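Local coordinates for protein flavohemoglobin (Malassezia yamatoensis, PDB 6O0A) that probably detoxifies nitric oxide to confer NO resistance, using a heme in a globin domain together with an FAD-bearing reductase region, at residues I28-L32 and A84-L88; S79-A84 and V146-L150; L99-A103 and L150-L154. All coordinates share one frame; numbering follows the deposited sequence.

Interaction 1 of 3, residues I28-L32 and A84-L88; sequences IQATL and AQWIL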
loop_
_atom_site.group_PDB
_atom_site.type_symbol
_atom_site.label_atom_id
_atom_site.label_comp_id
_atom_site.label_asym_id
_atom_site.label_seq_id
_atom_site.Cartn_x
_atom_site.Cartn_y
_atom_site.Cartn_z
ATOM N N ILE A 28 23.868 -11.089 15.047
ATOM C CA ILE A 28 23.157 -10.316 14.034
ATOM C C ILE A 28 24.075 -9.247 13.468
ATOM O O ILE A 28 24.145 -9.042 12.249
ATOM C CB ILE A 28 21.874 -9.695 14.619
ATOM C CG1 ILE A 28 20.917 -10.782 15.110
ATOM C CG2 ILE A 28 21.178 -8.832 13.575
ATOM C CD1 ILE A 28 20.601 -11.826 14.040
ATOM N N GLN A 29 24.794 -8.552 14.354
ATOM C CA GLN A 29 25.738 -7.520 13.929
ATOM C C GLN A 29 26.754 -8.073 12.934
ATOM O O GLN A 29 27.012 -7.463 11.889
ATOM C CB GLN A 29 26.449 -6.936 15.155
ATOM C CG GLN A 29 27.520 -5.917 14.825
ATOM C CD GLN A 29 26.932 -4.617 14.328
ATOM O OE1 GLN A 29 25.946 -4.121 14.875
ATOM N NE2 GLN A 29 27.529 -4.055 13.282
ATOM N N ALA A 30 27.338 -9.232 13.242
ATOM C CA ALA A 30 28.412 -9.776 12.415
ATOM C C ALA A 30 27.908 -10.387 11.112
ATOM O O ALA A 30 28.635 -10.371 10.114
ATOM C CB ALA A 30 29.203 -10.821 13.198
ATOM N N THR A 31 26.693 -10.927 11.089
ATOM C CA THR A 31 26.190 -11.638 9.918
ATOM C C THR A 31 25.214 -10.819 9.085
ATOM O O THR A 31 24.784 -11.287 8.027
ATOM C CB THR A 31 25.516 -12.950 10.343
ATOM O OG1 THR A 31 24.390 -12.645 11.176
ATOM C CG2 THR A 31 26.495 -13.826 11.111
ATOM N N LEU A 32 24.848 -9.616 9.531
ATOM C CA LEU A 32 23.914 -8.801 8.759
ATOM C C LEU A 32 24.367 -8.578 7.321
ATOM O O LEU A 32 23.524 -8.697 6.415
ATOM C CB LEU A 32 23.680 -7.456 9.462
ATOM C CG LEU A 32 22.235 -7.104 9.833
ATOM C CD1 LEU A 32 22.198 -5.806 10.628
ATOM C CD2 LEU A 32 21.334 -7.004 8.604
ATOM N N ALA A 84 16.177 -6.081 11.494
ATOM C CA ALA A 84 17.369 -6.449 12.257
ATOM C C ALA A 84 18.284 -5.250 12.462
ATOM O O ALA A 84 18.775 -5.009 13.571
ATOM C CB ALA A 84 18.119 -7.579 11.550
ATOM N N GLN A 85 18.531 -4.480 11.399
ATOM C CA GLN A 85 19.365 -3.295 11.555
ATOM C C GLN A 85 18.718 -2.299 12.508
ATOM O O GLN A 85 19.407 -1.661 13.312
ATOM C CB GLN A 85 19.631 -2.648 10.196
ATOM C CG GLN A 85 20.591 -1.464 10.255
ATOM C CD GLN A 85 21.973 -1.853 10.760
ATOM O OE1 GLN A 85 22.220 -1.896 11.968
ATOM N NE2 GLN A 85 22.882 -2.138 9.834
ATOM N N TRP A 86 17.390 -2.181 12.456
ATOM C CA TRP A 86 16.697 -1.227 13.316
ATOM C C TRP A 86 16.855 -1.588 14.790
ATOM O O TRP A 86 17.230 -0.742 15.611
ATOM C CB TRP A 86 15.215 -1.155 12.941
ATOM C CG TRP A 86 14.490 -0.103 13.722
ATOM C CD1 TRP A 86 13.993 -0.217 14.990
ATOM C CD2 TRP A 86 14.205 1.239 13.299
ATOM N NE1 TRP A 86 13.411 0.968 15.377
ATOM C CE2 TRP A 86 13.525 1.874 14.355
ATOM C CE3 TRP A 86 14.450 1.957 12.123
ATOM C CZ2 TRP A 86 13.087 3.199 14.273
ATOM C CZ3 TRP A 86 14.013 3.272 12.043
ATOM C CH2 TRP A 86 13.341 3.878 13.113
ATOM N N ILE A 87 16.562 -2.841 15.153
ATOM C CA ILE A 87 16.574 -3.190 16.569
ATOM C C ILE A 87 17.991 -3.228 17.123
ATOM O O ILE A 87 18.166 -3.228 18.346
ATOM C CB ILE A 87 15.846 -4.522 16.826
ATOM C CG1 ILE A 87 16.532 -5.681 16.104
ATOM C CG2 ILE A 87 14.390 -4.425 16.388
ATOM C CD1 ILE A 87 15.836 -7.014 16.344
ATOM N N LEU A 88 19.006 -3.258 16.256
ATOM C CA LEU A 88 20.382 -3.110 16.721
ATOM C C LEU A 88 20.699 -1.659 17.042
ATOM O O LEU A 88 21.404 -1.378 18.017
ATOM C CB LEU A 88 21.365 -3.638 15.677
ATOM C CG LEU A 88 21.566 -5.154 15.603
ATOM C CD1 LEU A 88 22.571 -5.506 14.513
ATOM C CD2 LEU A 88 22.027 -5.702 16.954
#
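With chi1 at -61°, Ile28 holds its CG2 branch anti to the backbone N and aims that methyl at helix 84-88, where it lies 3.9 Å from Ala84 CB. From one turn further along the same helix, Leu88 sets CG beside its own backbone N (chi1 -79°) and extends its chain beyond, which brings CD1 to 3.7 Å from Ile28 CG2. This Leu88 methyl is the meeting point of three residues of the opposite helix. Besides Ile28 it touches Gln29 and Leu32: Gln29 OE1 lies 3.7 Å from Leu88 CD1, a plain van der Waals contact, and Leu32 CD1 stands at 3.9 Å from Leu88 CD1. In globin terms the contact joins the A helix, the beginning of helix 25-53, to the E helix, 75-89; the two segments run roughly antiparallel, at 143°, with axes 10.6 Å apart, and no hydrogen bond links them. Leu32 is modelled in two conformers, so details of its packing are less certain. In the one described here, its side chain runs roughly perpendicular to that of Gln85, with CD1 beside the amide at 3.8 Å from Gln85 NE2, while CD2 makes a looser 4.4 Å approach to Ala84 CB. The glutamines border the contact: Gln29 is exposed and Gln85 partly so, whereas Ile28, Leu32 and Ala84 are buried. The end of Ile28 leads away, and its side chain also packs on Ala142, Trp143 and Val146 of helix 137-163, and Leu88 also leans on Leu20, in the loop before helix 25-53.

Interaction 2 of 3, residues S79-A84 and V146-L150; sequences SIAIFA and VYWLL. With HEM (protoporphyrin IX containing Fe), chain C.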
loop_
_atom_site.group_PDB
_atom_site.type_symbol
_atom_site.label_atom_id
_atom_site.label_comp_id
_atom_site.label_asym_id
_atom_site.label_seq_id
_atom_site.Cartn_x
_atom_site.Cartn_y
_atom_site.Cartn_z
ATOM N N SER A 79 12.505 -6.872 4.469
ATOM C CA SER A 79 12.033 -6.184 5.667
ATOM C C SER A 79 12.602 -6.811 6.932
ATOM O O SER A 79 12.777 -6.118 7.939
ATOM C CB SER A 79 10.506 -6.209 5.717
ATOM O OG SER A 79 10.038 -7.530 5.929
ATOM N N ILE A 80 12.879 -8.119 6.913
ATOM C CA ILE A 80 13.489 -8.747 8.083
ATOM C C ILE A 80 14.903 -8.208 8.291
ATOM O O ILE A 80 15.334 -7.984 9.431
ATOM C CB ILE A 80 13.463 -10.285 7.949
ATOM C CG1 ILE A 80 12.019 -10.791 7.915
ATOM C CG2 ILE A 80 14.219 -10.940 9.105
ATOM C CD1 ILE A 80 11.874 -12.295 7.621
ATOM N N ALA A 81 15.630 -7.951 7.200
ATOM C CA ALA A 81 16.963 -7.364 7.315
ATOM C C ALA A 81 16.896 -5.913 7.788
ATOM O O ALA A 81 17.697 -5.490 8.634
ATOM C CB ALA A 81 17.692 -7.458 5.978
ATOM N N ILE A 82 15.967 -5.130 7.234
ATOM C CA ILE A 82 15.760 -3.766 7.715
ATOM C C ILE A 82 15.447 -3.775 9.205
ATOM O O ILE A 82 15.974 -2.961 9.974
ATOM C CB ILE A 82 14.640 -3.084 6.907
ATOM C CG1 ILE A 82 15.078 -2.870 5.457
ATOM C CG2 ILE A 82 14.230 -1.762 7.549
ATOM C CD1 ILE A 82 13.955 -2.422 4.546
ATOM N N PHE A 83 14.584 -4.697 9.628
ATOM C CA PHE A 83 14.176 -4.778 11.026
ATOM C C PHE A 83 15.365 -5.111 11.917
ATOM O O PHE A 83 15.560 -4.494 12.973
ATOM C CB PHE A 83 13.071 -5.830 11.161
ATOM C CG PHE A 83 12.575 -6.033 12.563
ATOM C CD1 PHE A 83 11.688 -5.142 13.134
ATOM C CD2 PHE A 83 12.974 -7.145 13.297
ATOM C CE1 PHE A 83 11.215 -5.335 14.422
ATOM C CE2 PHE A 83 12.500 -7.348 14.586
ATOM C CZ PHE A 83 11.625 -6.445 15.149
ATOM N N ALA A 84 16.177 -6.081 11.494
ATOM C CA ALA A 84 17.369 -6.449 12.257
ATOM C C ALA A 84 18.284 -5.250 12.462
ATOM O O ALA A 84 18.775 -5.009 13.571
ATOM C CB ALA A 84 18.119 -7.579 11.550
ATOM N N VAL A 146 15.211 -12.840 15.777
ATOM C CA VAL A 146 14.807 -11.675 14.992
ATOM C C VAL A 146 13.474 -11.937 14.305
ATOM O O VAL A 146 12.550 -11.120 14.377
ATOM C CB VAL A 146 15.903 -11.311 13.969
ATOM C CG1 VAL A 146 15.441 -10.191 13.027
ATOM C CG2 VAL A 146 17.183 -10.911 14.677
ATOM N N TYR A 147 13.343 -13.099 13.654
ATOM C CA TYR A 147 12.092 -13.425 12.976
ATOM C C TYR A 147 10.909 -13.370 13.936
ATOM O O TYR A 147 9.866 -12.791 13.619
ATOM C CB TYR A 147 12.166 -14.810 12.321
ATOM C CG TYR A 147 10.857 -15.180 11.629
ATOM C CD1 TYR A 147 9.818 -15.815 12.319
ATOM C CD2 TYR A 147 10.645 -14.854 10.295
ATOM C CE1 TYR A 147 8.607 -16.130 11.686
ATOM C CE2 TYR A 147 9.440 -15.169 9.653
ATOM C CZ TYR A 147 8.428 -15.797 10.360
ATOM O OH TYR A 147 7.237 -16.098 9.716
ATOM N N TRP A 148 11.027 -14.012 15.100
ATOM C CA TRP A 148 9.853 -14.119 15.960
ATOM C C TRP A 148 9.529 -12.813 16.673
ATOM O O TRP A 148 8.358 -12.558 16.976
ATOM C CB TRP A 148 10.025 -15.281 16.948
ATOM C CG TRP A 148 9.771 -16.579 16.225
ATOM C CD1 TRP A 148 10.667 -17.574 15.965
ATOM C CD2 TRP A 148 8.544 -16.970 15.590
ATOM N NE1 TRP A 148 10.065 -18.576 15.237
ATOM C CE2 TRP A 148 8.762 -18.226 14.994
ATOM C CE3 TRP A 148 7.276 -16.384 15.486
ATOM C CZ2 TRP A 148 7.759 -18.908 14.301
ATOM C CZ3 TRP A 148 6.283 -17.061 14.799
ATOM C CH2 TRP A 148 6.532 -18.306 14.214
ATOM N N LEU A 149 10.527 -11.967 16.932
ATOM C CA LEU A 149 10.230 -10.630 17.437
ATOM C C LEU A 149 9.344 -9.878 16.459
ATOM O O LEU A 149 8.367 -9.229 16.857
ATOM C CB LEU A 149 11.522 -9.851 17.663
ATOM C CG LEU A 149 12.331 -10.168 18.912
ATOM C CD1 LEU A 149 13.645 -9.420 18.859
ATOM C CD2 LEU A 149 11.531 -9.771 20.136
ATOM N N LEU A 150 9.685 -9.953 15.175
ATOM C CA LEU A 150 8.927 -9.258 14.142
ATOM C C LEU A 150 7.560 -9.902 13.938
ATOM O O LEU A 150 6.540 -9.209 13.867
ATOM C CB LEU A 150 9.743 -9.263 12.852
ATOM C CG LEU A 150 9.271 -8.628 11.548
ATOM C CD1 LEU A 150 8.858 -7.198 11.776
ATOM C CD2 LEU A 150 10.420 -8.691 10.569
HETATM C CHA HEM C . 3.453 -8.535 1.830
HETATM C CHB HEM C . 6.724 -8.818 5.438
HETATM C CHC HEM C . 4.665 -12.936 6.971
HETATM C CHD HEM C . 1.860 -12.982 3.013
HETATM C C1A HEM C . 4.500 -8.241 2.685
HETATM C C2A HEM C . 5.359 -7.080 2.615
HETATM C C3A HEM C . 6.253 -7.155 3.609
HETATM C C4A HEM C . 6.010 -8.382 4.341
HETATM C CMA HEM C . 7.372 -6.144 3.931
HETATM C CAA HEM C . 5.226 -5.941 1.582
HETATM C CBA HEM C . 4.264 -4.940 2.217
HETATM C CGA HEM C . 3.987 -3.811 1.254
HETATM O O1A HEM C . 3.639 -4.090 0.079
HETATM O O2A HEM C . 4.111 -2.630 1.659
HETATM C C1B HEM C . 6.452 -9.951 6.178
HETATM C C2B HEM C . 7.173 -10.398 7.355
HETATM C C3B HEM C . 6.615 -11.550 7.773
HETATM C C4B HEM C . 5.508 -11.850 6.883
HETATM C CMB HEM C . 8.382 -9.639 7.940
HETATM C CAB HEM C . 6.987 -12.440 8.985
HETATM C CBB HEM C . 7.762 -12.052 10.011
HETATM C C1C HEM C . 3.756 -13.318 6.006
HETATM C C2C HEM C . 3.009 -14.550 6.011
HETATM C C3C HEM C . 2.223 -14.574 4.918
HETATM C C4C HEM C . 2.474 -13.352 4.185
HETATM C CMC HEM C . 3.125 -15.596 7.142
HETATM C CAC HEM C . 1.246 -15.667 4.410
HETATM C CBC HEM C . 1.415 -16.974 4.685
HETATM C C1D HEM C . 2.054 -11.779 2.368
HETATM C C2D HEM C . 1.386 -11.392 1.139
HETATM C C3D HEM C . 1.822 -10.181 0.798
HETATM C C4D HEM C . 2.778 -9.739 1.800
HETATM C CMD HEM C . 0.368 -12.275 0.381
HETATM C CAD HEM C . 1.377 -9.388 -0.450
HETATM C CBD HEM C . 2.542 -9.375 -1.436
HETATM C CGD HEM C . 2.627 -10.669 -2.215
HETATM O O1D HEM C . 1.587 -11.132 -2.757
HETATM O O2D HEM C . 3.751 -11.234 -2.315
HETATM N NA HEM C . 4.928 -9.016 3.753
HETATM N NB HEM C . 5.449 -10.859 5.921
HETATM N NC HEM C . 3.405 -12.598 4.880
HETATM N ND HEM C . 2.885 -10.745 2.750
HETATM FE FE HEM C . 3.991 -10.670 4.491
#
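The crossing of the globin E and H helices beside the heme brings residues 79-84 and 146-150 together, almost perpendicular at 95°, with 10.1 Å between the segment axes. Phe83, its ring carried anti to the backbone N, lies flat against Leu150. Leu150 CB makes a CH-pi contact 4.0 Å from the Phe83 ring centroid, 18° off the normal, and Leu150 CD1 covers the same ring at 3.8 Å from Phe83 CD1. The ring edge meets Val146 CG1, 3.9 Å from Phe83 CD2. Ile80 fills the side nearer the heme, its CG1 3.7 Å from Leu150 CD2 and its CD1 reaching the edge of the Tyr147 ring. Leu150 CD2 then passes to the porphyrin methyl, 3.5 Å from HEM CMB, while Tyr147 CE2 sits 3.6 Å from the vinyl carbon HEM CBB. The polar ends are satisfied elsewhere: Tyr147 OH bonds to Tyr116 O and Ser79 OG, 3.4 Å from HEM CMB, to Leu76 O. With no hydrogen bond between the segments, cohesion here rests on dispersion and shape, and apart from the serine hydroxyl the heme rim is met largely by hydrocarbon, consistent with a low-polarity surrounding for this edge of the cofactor.

Interaction 3 of 3, residues L99-A103 and L150-L154; sequences LSRVA and LARAL. With HEM (protoporphyrin IX containing Fe), chain C.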
loop_
_atom_site.group_PDB
_atom_site.type_symbol
_atom_site.label_atom_id
_atom_site.label_comp_id
_atom_site.label_asym_id
_atom_site.label_seq_id
_atom_site.Cartn_x
_atom_site.Cartn_y
_atom_site.Cartn_z
ATOM N N LEU A 99 6.024 -1.501 10.253
ATOM C CA LEU A 99 5.143 -2.504 10.838
ATOM C C LEU A 99 3.685 -2.192 10.544
ATOM O O LEU A 99 2.901 -3.096 10.238
ATOM C CB LEU A 99 5.367 -2.591 12.346
ATOM C CG LEU A 99 6.725 -3.156 12.769
ATOM C CD1 LEU A 99 6.688 -3.616 14.219
ATOM C CD2 LEU A 99 7.122 -4.285 11.849
ATOM N N SER A 100 3.305 -0.915 10.637
ATOM C CA SER A 100 1.912 -0.551 10.424
ATOM C C SER A 100 1.503 -0.793 8.980
ATOM O O SER A 100 0.425 -1.343 8.717
ATOM C CB SER A 100 1.689 0.910 10.818
ATOM O OG SER A 100 0.360 1.310 10.557
ATOM N N ARG A 101 2.365 -0.413 8.031
ATOM C CA ARG A 101 2.051 -0.633 6.622
ATOM C C ARG A 101 1.883 -2.114 6.329
ATOM O O ARG A 101 0.929 -2.520 5.655
ATOM C CB ARG A 101 3.141 -0.033 5.736
ATOM C CG ARG A 101 2.799 -0.042 4.250
ATOM C CD ARG A 101 3.965 0.425 3.389
ATOM N NE ARG A 101 5.104 -0.486 3.476
ATOM C CZ ARG A 101 6.230 -0.225 4.134
ATOM N NH1 ARG A 101 6.385 0.935 4.762
ATOM N NH2 ARG A 101 7.205 -1.125 4.158
ATOM N N VAL A 102 2.803 -2.941 6.838
ATOM C CA VAL A 102 2.746 -4.375 6.579
ATOM C C VAL A 102 1.520 -4.995 7.237
ATOM O O VAL A 102 0.821 -5.812 6.626
ATOM C CB VAL A 102 4.042 -5.057 7.052
ATOM C CG1 VAL A 102 3.918 -6.559 6.880
ATOM C CG2 VAL A 102 5.235 -4.535 6.247
ATOM N N ALA A 103 1.242 -4.622 8.491
ATOM C CA ALA A 103 0.094 -5.189 9.197
ATOM C C ALA A 103 -1.212 -4.892 8.467
ATOM O O ALA A 103 -2.094 -5.756 8.378
ATOM C CB ALA A 103 0.029 -4.642 10.622
ATOM N N LEU A 150 9.685 -9.953 15.175
ATOM C CA LEU A 150 8.927 -9.258 14.142
ATOM C C LEU A 150 7.560 -9.902 13.938
ATOM O O LEU A 150 6.540 -9.209 13.867
ATOM C CB LEU A 150 9.743 -9.263 12.852
ATOM C CG LEU A 150 9.271 -8.628 11.548
ATOM C CD1 LEU A 150 8.858 -7.198 11.776
ATOM C CD2 LEU A 150 10.420 -8.691 10.569
ATOM N N ALA A 151 7.518 -11.232 13.849
ATOM C CA ALA A 151 6.241 -11.922 13.689
ATOM C C ALA A 151 5.287 -11.604 14.833
ATOM O O ALA A 151 4.095 -11.358 14.607
ATOM C CB ALA A 151 6.470 -13.430 13.594
ATOM N N ARG A 152 5.784 -11.609 16.072
ATOM C CA ARG A 152 4.907 -11.337 17.206
ATOM C C ARG A 152 4.368 -9.910 17.149
ATOM O O ARG A 152 3.191 -9.673 17.445
ATOM C CB ARG A 152 5.641 -11.587 18.531
ATOM C CG ARG A 152 5.946 -13.064 18.793
ATOM C CD ARG A 152 6.517 -13.282 20.189
ATOM N NE ARG A 152 7.466 -14.394 20.242
ATOM C CZ ARG A 152 8.779 -14.249 20.403
ATOM N NH1 ARG A 152 9.564 -15.318 20.446
ATOM N NH2 ARG A 152 9.307 -13.037 20.528
ATOM N N ALA A 153 5.218 -8.949 16.768
ATOM C CA ALA A 153 4.778 -7.560 16.647
ATOM C C ALA A 153 3.684 -7.422 15.590
ATOM O O ALA A 153 2.659 -6.772 15.824
ATOM C CB ALA A 153 5.972 -6.670 16.308
ATOM N N LEU A 154 3.883 -8.042 14.426
ATOM C CA LEU A 154 2.885 -7.975 13.357
ATOM C C LEU A 154 1.587 -8.667 13.758
ATOM O O LEU A 154 0.494 -8.140 13.513
ATOM C CB LEU A 154 3.447 -8.603 12.083
ATOM C CG LEU A 154 4.541 -7.810 11.368
ATOM C CD1 LEU A 154 5.135 -8.631 10.221
ATOM C CD2 LEU A 154 3.970 -6.474 10.870
HETATM C CHA HEM C . 3.453 -8.535 1.830
HETATM C CHB HEM C . 6.724 -8.818 5.438
HETATM C CHC HEM C . 4.665 -12.936 6.971
HETATM C CHD HEM C . 1.860 -12.982 3.013
HETATM C C1A HEM C . 4.500 -8.241 2.685
HETATM C C2A HEM C . 5.359 -7.080 2.615
HETATM C C3A HEM C . 6.253 -7.155 3.609
HETATM C C4A HEM C . 6.010 -8.382 4.341
HETATM C CMA HEM C . 7.372 -6.144 3.931
HETATM C CAA HEM C . 5.226 -5.941 1.582
HETATM C CBA HEM C . 4.264 -4.940 2.217
HETATM C CGA HEM C . 3.987 -3.811 1.254
HETATM O O1A HEM C . 3.639 -4.090 0.079
HETATM O O2A HEM C . 4.111 -2.630 1.659
HETATM C C1B HEM C . 6.452 -9.951 6.178
HETATM C C2B HEM C . 7.173 -10.398 7.355
HETATM C C3B HEM C . 6.615 -11.550 7.773
HETATM C C4B HEM C . 5.508 -11.850 6.883
HETATM C CMB HEM C . 8.382 -9.639 7.940
HETATM C CAB HEM C . 6.987 -12.440 8.985
HETATM C CBB HEM C . 7.762 -12.052 10.011
HETATM C C1C HEM C . 3.756 -13.318 6.006
HETATM C C2C HEM C . 3.009 -14.550 6.011
HETATM C C3C HEM C . 2.223 -14.574 4.918
HETATM C C4C HEM C . 2.474 -13.352 4.185
HETATM C CMC HEM C . 3.125 -15.596 7.142
HETATM C CAC HEM C . 1.246 -15.667 4.410
HETATM C CBC HEM C . 1.415 -16.974 4.685
HETATM C C1D HEM C . 2.054 -11.779 2.368
HETATM C C2D HEM C . 1.386 -11.392 1.139
HETATM C C3D HEM C . 1.822 -10.181 0.798
HETATM C C4D HEM C . 2.778 -9.739 1.800
HETATM C CMD HEM C . 0.368 -12.275 0.381
HETATM C CAD HEM C . 1.377 -9.388 -0.450
HETATM C CBD HEM C . 2.542 -9.375 -1.436
HETATM C CGD HEM C . 2.627 -10.669 -2.215
HETATM O O1D HEM C . 1.587 -11.132 -2.757
HETATM O O2D HEM C . 3.751 -11.234 -2.315
HETATM N NA HEM C . 4.928 -9.016 3.753
HETATM N NB HEM C . 5.449 -10.859 5.921
HETATM N NC HEM C . 3.405 -12.598 4.880
HETATM N ND HEM C . 2.885 -10.745 2.750
HETATM FE FE HEM C . 3.991 -10.670 4.491
#
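One face of the porphyrin receives both partners of this contact: Leu154 CD1 lies over pyrrole B, 3.9 Å from HEM C2B, and Val102 CG1 comes down on the same side near the next pyrrole, 3.8 Å from HEM C4A. Leu150 meets the edge of the macrocycle, its CD2 close to the plane beside the CMB methyl. The other flat group, the guanidinium of Arg101, is approached at its edge and in its plane by a heme propionate: NE donates to HEM O2A over 3.0 Å with an N-H...O angle of 151°, the arginine chain being bent at chi3 to bring NE there. This bond probably steadies the propionate, and the carboxylate would be favoured in its charged form beside the guanidinium. Helices 96-108 and 137-163 correspond to the globin F and H helices, and in this family the F helix supplies the proximal histidine; the two segments cross at 67°. Between them Leu154 does double duty. Its chi1 (-71°) sets CG beside the backbone N, and the extended chi2 then turns CD1 to the heme and CD2 to the F helix, 3.6 Å from Leu99 O and 4.0 Å from Val102 CG1. Ala103, whose backbone lies close to that of Leu154, packs more loosely against the same CD2 methyl. Leu99 spreads its two methyls along the H helix. CD1 rests 3.8 Å from Ala153 CB, whereas CD2 is pressed to 3.4 Å from Leu150 CD1, tighter than normal for two carbons. Away from the heme, Ser100 OG hydrogen-bonds to Asp267 OD2, and Phe94 covers both Leu99 and Ala153.

How the interactions relate
The three contacts form a continuous path through the globin domain from the A helix to the heme. Interactions 1 and 2 share Ala84 on helix 75-89, their centres about 9 Å apart, and also touch directly where Ile28 CD1 meets Val146 CG2 at 3.6 Å. Interactions 2 and 3 share Leu150 on helix 137-163, with centres about 10 Å apart, and both touch the heme, so this leucine joins the E and F helix packing at the porphyrin edge. Interaction 1 stays farther out: the Ala84 side chain is about 11 Å from the heme. At the other end, in interaction 3, the side chain of Val102 is about 11 Å from the FAD.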